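N2152 (Neocallimastix frontalis, PDB 5U22) probably hydrolyses rare arabinosyl substrates as a fungal member of glycoside hydrolase family 39, built from a TIM barrel and a beta sandwich. Local coordinates at residues I218-S223 against E324-L328; A262-G266 against K327-A332. One frame throughout, in Å; residues are numbered along the deposited sequence.

Contact 1. Residues I218-S223 against E324-L328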
ATOM      1  N   ILE A 218     -11.833   6.158   4.856  1.00 14.55           N
ATOM      2  CA  ILE A 218     -10.583   5.957   5.584  1.00 16.07           C
ATOM      3  C   ILE A 218     -10.765   5.970   7.104  1.00 15.41           C
ATOM      4  O   ILE A 218      -9.913   5.435   7.823  1.00 17.45           O
ATOM      5  CB  ILE A 218      -9.568   7.023   5.137  1.00 15.61           C
ATOM      6  CG1 ILE A 218      -8.144   6.576   5.499  1.00 17.60           C
ATOM      7  CG2 ILE A 218      -9.920   8.381   5.752  1.00 16.34           C
ATOM      8  CD1 ILE A 218      -7.053   7.515   5.033  1.00 16.64           C
ATOM      9  N   ASP A 219     -11.867   6.539   7.607  1.00 14.77           N
ATOM     10  CA  ASP A 219     -12.026   6.756   9.048  1.00 20.59           C
ATOM     11  C   ASP A 219     -11.755   5.490   9.860  1.00 15.23           C
ATOM     12  O   ASP A 219     -11.099   5.545  10.911  1.00 15.35           O
ATOM     13  CB  ASP A 219     -13.441   7.267   9.351  1.00 20.26           C
ATOM     14  CG  ASP A 219     -13.782   8.543   8.611  1.00 21.21           C
ATOM     15  OD1 ASP A 219     -13.907   8.515   7.366  1.00 23.48           O
ATOM     16  OD2 ASP A 219     -13.951   9.577   9.281  1.00 22.74           O
ATOM     17  N   GLY A 220     -12.269   4.344   9.405  1.00 17.45           N
ATOM     18  CA  GLY A 220     -12.213   3.110  10.168  1.00 15.08           C
ATOM     19  C   GLY A 220     -11.000   2.237   9.940  1.00 17.41           C
ATOM     20  O   GLY A 220     -10.894   1.166  10.551  1.00 16.95           O
ATOM     21  N   VAL A 221     -10.071   2.678   9.086  1.00 15.30           N
ATOM     22  CA  VAL A 221      -8.947   1.833   8.686  1.00 15.36           C
ATOM     23  C   VAL A 221      -8.147   1.370   9.900  1.00 19.36           C
ATOM     24  O   VAL A 221      -7.876   0.178  10.064  1.00 15.41           O
ATOM     25  CB  VAL A 221      -8.055   2.574   7.674  1.00 15.11           C
ATOM     26  CG1 VAL A 221      -6.701   1.858   7.536  1.00 18.68           C
ATOM     27  CG2 VAL A 221      -8.776   2.676   6.318  1.00 15.85           C
ATOM     28  N   SER A 222      -7.747   2.301  10.768  1.00 17.65           N
ATOM     29  CA  SER A 222      -6.940   1.904  11.919  1.00 18.17           C
ATOM     30  C   SER A 222      -7.710   0.972  12.848  1.00 15.90           C
ATOM     31  O   SER A 222      -7.131   0.031  13.412  1.00 17.73           O
ATOM     32  CB  SER A 222      -6.457   3.144  12.673  1.00 15.43           C
ATOM     33  OG  SER A 222      -5.589   3.884  11.831  1.00 19.80           O
ATOM     34  N   SER A 223      -9.014   1.215  13.020  1.00 16.18           N
ATOM     35  CA  SER A 223      -9.823   0.342  13.867  1.00 17.40           C
ATOM     36  C   SER A 223      -9.901  -1.070  13.299  1.00 17.01           C
ATOM     37  O   SER A 223     -10.086  -2.031  14.056  1.00 16.56           O
ATOM     38  CB  SER A 223     -11.226   0.920  14.035  1.00 20.16           C
ATOM     39  OG  SER A 223     -11.984   0.760  12.842  1.00 22.30           O
ATOM     40  N   GLU A 324      -6.213   9.666  14.191  1.00 15.25           N
ATOM     41  CA  GLU A 324      -6.039   8.656  13.151  1.00 16.91           C
ATOM     42  C   GLU A 324      -7.317   7.884  12.861  1.00 18.92           C
ATOM     43  O   GLU A 324      -7.361   7.136  11.880  1.00 17.70           O
ATOM     44  CB  GLU A 324      -4.941   7.665  13.535  1.00 15.15           C
ATOM     45  CG  GLU A 324      -5.340   6.709  14.659  1.00 16.17           C
ATOM     46  CD  GLU A 324      -4.573   5.401  14.588  1.00 18.72           C
ATOM     47  OE1 GLU A 324      -3.883   5.179  13.562  1.00 14.97           O
ATOM     48  OE2 GLU A 324      -4.656   4.601  15.550  1.00 19.15           O
ATOM     49  N   ASN A 325      -8.344   8.028  13.689  1.00 12.88           N
ATOM     50  CA  ASN A 325      -9.621   7.347  13.469  1.00 15.58           C
ATOM     51  C   ASN A 325     -10.631   8.259  12.799  1.00 18.10           C
ATOM     52  O   ASN A 325     -11.805   8.289  13.177  1.00 18.35           O
ATOM     53  CB  ASN A 325     -10.163   6.820  14.791  1.00 17.17           C
ATOM     54  CG  ASN A 325      -9.199   5.875  15.464  1.00 16.88           C
ATOM     55  OD1 ASN A 325      -8.872   4.825  14.919  1.00 17.70           O
ATOM     56  ND2 ASN A 325      -8.710   6.259  16.643  1.00 20.70           N
ATOM     57  N   SER A 326     -10.191   9.005  11.792  1.00 18.18           N
ATOM     58  CA  SER A 326     -10.987  10.030  11.131  1.00 14.48           C
ATOM     59  C   SER A 326     -10.334  10.327   9.788  1.00 15.43           C
ATOM     60  O   SER A 326      -9.346   9.691   9.414  1.00 17.47           O
ATOM     61  CB  SER A 326     -11.059  11.302  11.974  1.00 18.79           C
ATOM     62  OG  SER A 326      -9.829  12.002  11.859  1.00 18.13           O
ATOM     63  N   LYS A 327     -10.863  11.320   9.076  1.00 15.21           N
ATOM     64  CA  LYS A 327     -10.275  11.720   7.802  1.00 16.09           C
ATOM     65  C   LYS A 327      -9.044  12.607   7.955  1.00 16.62           C
ATOM     66  O   LYS A 327      -8.430  12.943   6.939  1.00 15.77           O
ATOM     67  CB  LYS A 327     -11.319  12.445   6.951  1.00 16.00           C
ATOM     68  CG  LYS A 327     -12.518  11.573   6.608  1.00 19.21           C
ATOM     69  CD  LYS A 327     -13.508  12.296   5.713  1.00 20.35           C
ATOM     70  CE  LYS A 327     -14.482  11.306   5.091  1.00 24.39           C
ATOM     71  NZ  LYS A 327     -15.247  10.568   6.135  1.00 23.55           N
ATOM     72  N   LEU A 328      -8.652  12.975   9.179  1.00 14.50           N
ATOM     73  CA  LEU A 328      -7.725  14.087   9.337  1.00 13.57           C
ATOM     74  C   LEU A 328      -6.295  13.704   8.968  1.00 16.94           C
ATOM     75  O   LEU A 328      -5.901  12.531   8.984  1.00 14.85           O
ATOM     76  CB  LEU A 328      -7.750  14.636  10.766  1.00 12.94           C
ATOM     77  CG  LEU A 328      -9.121  15.189  11.183  1.00 16.44           C
ATOM     78  CD1 LEU A 328      -9.082  15.759  12.592  1.00 16.61           C
ATOM     79  CD2 LEU A 328      -9.597  16.220  10.185  1.00 14.68           C
TER
HETATM   80  O   HOH W   1      -8.168   5.172  10.233  1.00 16.12           O
HETATM   81  O   HOH W   2     -10.212   3.801  12.853  1.00 17.06           O

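Contact 2. Residues A262-G266 against K327-A332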
ATOM      1  N   ALA A 262      -1.023  10.351   2.164  1.00 15.46           N
ATOM      2  CA  ALA A 262      -0.226  10.486   3.381  1.00 13.25           C
ATOM      3  C   ALA A 262      -0.870   9.774   4.563  1.00 15.44           C
ATOM      4  O   ALA A 262      -0.169   9.241   5.427  1.00 15.52           O
ATOM      5  CB  ALA A 262      -0.032  11.963   3.719  1.00 16.71           C
ATOM      6  N   ARG A 263      -2.200   9.762   4.623  1.00 13.83           N
ATOM      7  CA  ARG A 263      -2.878   9.170   5.771  1.00 14.27           C
ATOM      8  C   ARG A 263      -2.808   7.652   5.736  1.00 15.66           C
ATOM      9  O   ARG A 263      -2.629   7.011   6.777  1.00 15.54           O
ATOM     10  CB  ARG A 263      -4.332   9.631   5.812  1.00 15.06           C
ATOM     11  CG  ARG A 263      -4.511  11.137   5.755  1.00 16.42           C
ATOM     12  CD  ARG A 263      -5.980  11.493   5.418  1.00 16.12           C
ATOM     13  NE  ARG A 263      -6.437  10.911   4.151  1.00 18.40           N
ATOM     14  CZ  ARG A 263      -7.688  10.985   3.718  1.00 18.85           C
ATOM     15  NH1 ARG A 263      -8.599  11.623   4.452  1.00 15.28           N
ATOM     16  NH2 ARG A 263      -8.031  10.425   2.553  1.00 14.78           N
ATOM     17  N   PHE A 264      -2.967   7.054   4.553  1.00 17.10           N
ATOM     18  CA  PHE A 264      -2.821   5.605   4.436  1.00 14.61           C
ATOM     19  C   PHE A 264      -1.397   5.183   4.759  1.00 15.21           C
ATOM     20  O   PHE A 264      -1.160   4.209   5.486  1.00 14.13           O
ATOM     21  CB  PHE A 264      -3.189   5.150   3.024  1.00 12.69           C
ATOM     22  CG  PHE A 264      -4.667   5.233   2.708  1.00 13.70           C
ATOM     23  CD1 PHE A 264      -5.527   4.212   3.081  1.00 16.62           C
ATOM     24  CD2 PHE A 264      -5.188   6.323   2.030  1.00 15.87           C
ATOM     25  CE1 PHE A 264      -6.877   4.270   2.792  1.00 17.00           C
ATOM     26  CE2 PHE A 264      -6.551   6.397   1.732  1.00 18.81           C
ATOM     27  CZ  PHE A 264      -7.397   5.369   2.114  1.00 14.34           C
ATOM     28  N   ILE A 265      -0.430   5.912   4.211  1.00 15.43           N
ATOM     29  CA  ILE A 265       0.968   5.623   4.496  1.00 18.28           C
ATOM     30  C   ILE A 265       1.229   5.701   5.996  1.00 14.06           C
ATOM     31  O   ILE A 265       1.790   4.777   6.596  1.00 15.89           O
ATOM     32  CB  ILE A 265       1.875   6.583   3.708  1.00 13.43           C
ATOM     33  CG1 ILE A 265       1.838   6.246   2.214  1.00 11.50           C
ATOM     34  CG2 ILE A 265       3.294   6.552   4.258  1.00 14.97           C
ATOM     35  CD1 ILE A 265       2.409   7.338   1.315  1.00 12.85           C
ATOM     36  N   GLY A 266       0.819   6.802   6.627  1.00 16.59           N
ATOM     37  CA  GLY A 266       1.055   6.941   8.055  1.00 13.79           C
ATOM     38  C   GLY A 266       0.441   5.816   8.867  1.00 17.54           C
ATOM     39  O   GLY A 266       1.090   5.250   9.753  1.00 14.48           O
ATOM     40  N   LYS A 327     -10.863  11.320   9.076  1.00 15.21           N
ATOM     41  CA  LYS A 327     -10.275  11.720   7.802  1.00 16.09           C
ATOM     42  C   LYS A 327      -9.044  12.607   7.955  1.00 16.62           C
ATOM     43  O   LYS A 327      -8.430  12.943   6.939  1.00 15.77           O
ATOM     44  CB  LYS A 327     -11.319  12.445   6.951  1.00 16.00           C
ATOM     45  CG  LYS A 327     -12.518  11.573   6.608  1.00 19.21           C
ATOM     46  CD  LYS A 327     -13.508  12.296   5.713  1.00 20.35           C
ATOM     47  CE  LYS A 327     -14.482  11.306   5.091  1.00 24.39           C
ATOM     48  NZ  LYS A 327     -15.247  10.568   6.135  1.00 23.55           N
ATOM     49  N   LEU A 328      -8.652  12.975   9.179  1.00 14.50           N
ATOM     50  CA  LEU A 328      -7.725  14.087   9.337  1.00 13.57           C
ATOM     51  C   LEU A 328      -6.295  13.704   8.968  1.00 16.94           C
ATOM     52  O   LEU A 328      -5.901  12.531   8.984  1.00 14.85           O
ATOM     53  CB  LEU A 328      -7.750  14.636  10.766  1.00 12.94           C
ATOM     54  CG  LEU A 328      -9.121  15.189  11.183  1.00 16.44           C
ATOM     55  CD1 LEU A 328      -9.082  15.759  12.592  1.00 16.61           C
ATOM     56  CD2 LEU A 328      -9.597  16.220  10.185  1.00 14.68           C
ATOM     57  N   ILE A 329      -5.535  14.745   8.613  1.00 12.50           N
ATOM     58  CA  ILE A 329      -4.113  14.741   8.275  1.00 13.58           C
ATOM     59  C   ILE A 329      -3.300  13.772   9.132  1.00 15.31           C
ATOM     60  O   ILE A 329      -3.493  13.672  10.347  1.00 12.73           O
ATOM     61  CB  ILE A 329      -3.562  16.177   8.383  1.00 11.58           C
ATOM     62  CG1 ILE A 329      -2.078  16.248   8.001  1.00 11.68           C
ATOM     63  CG2 ILE A 329      -3.814  16.752   9.800  1.00 15.47           C
ATOM     64  CD1 ILE A 329      -1.660  17.650   7.679  1.00 15.89           C
ATOM     65  N   ASP A 330      -2.385  13.050   8.493  1.00 12.31           N
ATOM     66  CA  ASP A 330      -1.583  12.028   9.155  1.00 12.81           C
ATOM     67  C   ASP A 330      -0.305  11.875   8.340  1.00 16.65           C
ATOM     68  O   ASP A 330      -0.156  12.494   7.285  1.00 13.83           O
ATOM     69  CB  ASP A 330      -2.373  10.721   9.251  1.00 14.94           C
ATOM     70  CG  ASP A 330      -1.892   9.809  10.356  1.00 21.25           C
ATOM     71  OD1 ASP A 330      -0.759   9.974  10.860  1.00 17.91           O
ATOM     72  OD2 ASP A 330      -2.669   8.907  10.719  1.00 14.77           O
ATOM     73  N   GLY A 331       0.606  11.027   8.801  1.00 11.50           N
ATOM     74  CA  GLY A 331       1.828  10.853   8.032  1.00 13.87           C
ATOM     75  C   GLY A 331       2.803   9.906   8.694  1.00 14.18           C
ATOM     76  O   GLY A 331       2.484   9.230   9.673  1.00 14.73           O
ATOM     77  N   ALA A 332       4.014   9.870   8.138  1.00 12.06           N
ATOM     78  CA  ALA A 332       5.025   8.922   8.575  1.00 11.35           C
ATOM     79  C   ALA A 332       6.378   9.610   8.632  1.00 15.52           C
ATOM     80  O   ALA A 332       6.648  10.553   7.884  1.00 16.47           O
ATOM     81  CB  ALA A 332       5.103   7.708   7.637  1.00 13.11           C
TER
HETATM   82  O   HOH W   3       3.156   6.783  11.005  1.00 16.41           O

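Contact 1. Residues I218-S223 against E324-L328
S222 and E324 meet on the tightly packed side of this contact. S222 OG donates to E324 OE1 at 2.8 Å. The hydroxyl comes from above the carboxylate plane, 75° out of it. CG of E324 sits between its backbone N and carbonyl carbon (chi1 72°), and the chain then runs extended to reach the first turn of helix 221-235. R270 forms a salt bridge to the same OE1, and Y271 OH bonds OE2. With an alanine in place of E324, S222 OG would probably lose its acceptor, and R270 and Y271 the carboxylate they bind. Nearby, I218 CG2 lies 3.9 Å from K327 CA and adds apolar packing.

Two waters fill the seam between the backbones. Water 1 accepts from S222 N at 3.0 Å and lies 2.7 Å from E324 O. Water 2 accepts from S223 N and donates to D219 O and to N325 OD1, the latter at 2.7 Å. R226 also bonds N325 OD1.

The looser, partly exposed side is held by charge. K327 bends at its last torsion (chi4 60°), and NZ meets D219 OD1 on the syn side at 2.7 Å, a salt bridge close to the carboxylate plane.

The loop before strand 330-336 thus meets the start of a barrel helix largely through charged side chains, a hydroxyl and water, a polar joint between sandwich and barrel.

Contact 2. Residues A262-G266 against K327-A332
D330 OD1, on the residue facing R263, is gripped by two groups. G331 N donates to it at 2.7 Å, on the anti side and somewhat out of the carboxylate plane. R270 NH2 makes a salt bridge to the same atom, while R267 NE pairs with OD2. This holds the buried carboxylate at both oxygens. D330 points toward the helix, with CB 3.8 Å from R263 CA.

R263 reaches along the segment toward K327. Its chain bends at chi3 (-58°), which turns the guanidinium to the K327 carbonyl. NH1 donates to K327 O at 2.8 Å, with a fairly straight N-H...O angle of 161°. The oxygen lies in the guanidinium plane, at its edge. CD of R263 also comes within 3.2 Å of K327 O. On the far nitrogen, NH2 pairs with D249 and bonds S260 OG, so the rotation of the group is well fixed.

The closest backbone approach is at G266. Its CA lies 3.1 Å from G331 O, and a CB on G266 would clash with that oxygen. A water sits between G266 O and G331 O. Next to G266, I265 CG2 packs on A332 CB at 4.0 Å.

The axes of helix 262-266 and strand 330-332 come within 5.6 Å and cross at 54°. A262 and I265 also touch helix 301-310. Strand 330-336 pairs antiparallel with strands 315-320 and 341-347, so this contact lays barrel helix 258-270 against the sandwich sheet.

Contacts 1 and 2 are neighbouring parts of one interface between barrel and sandwich, their centres about 9 Å apart. They share K327 and L328. K327 serves both: its amine goes to contact 1 and its carbonyl oxygen to contact 2. I218 CD1 joins them directly, 3.5 Å from F264 CE2 and 3.5 Å from R263 CB. E324 CB lies 3.8 Å from D330 OD2. Two arginines of helix 258-270 also link them. R270 pairs with E324 and D330, and R267 bonds S326 O and D330. The side chain of S223 is about 4 Å from a bound 1,2-ethanediol, probably from the crystallisation liquor.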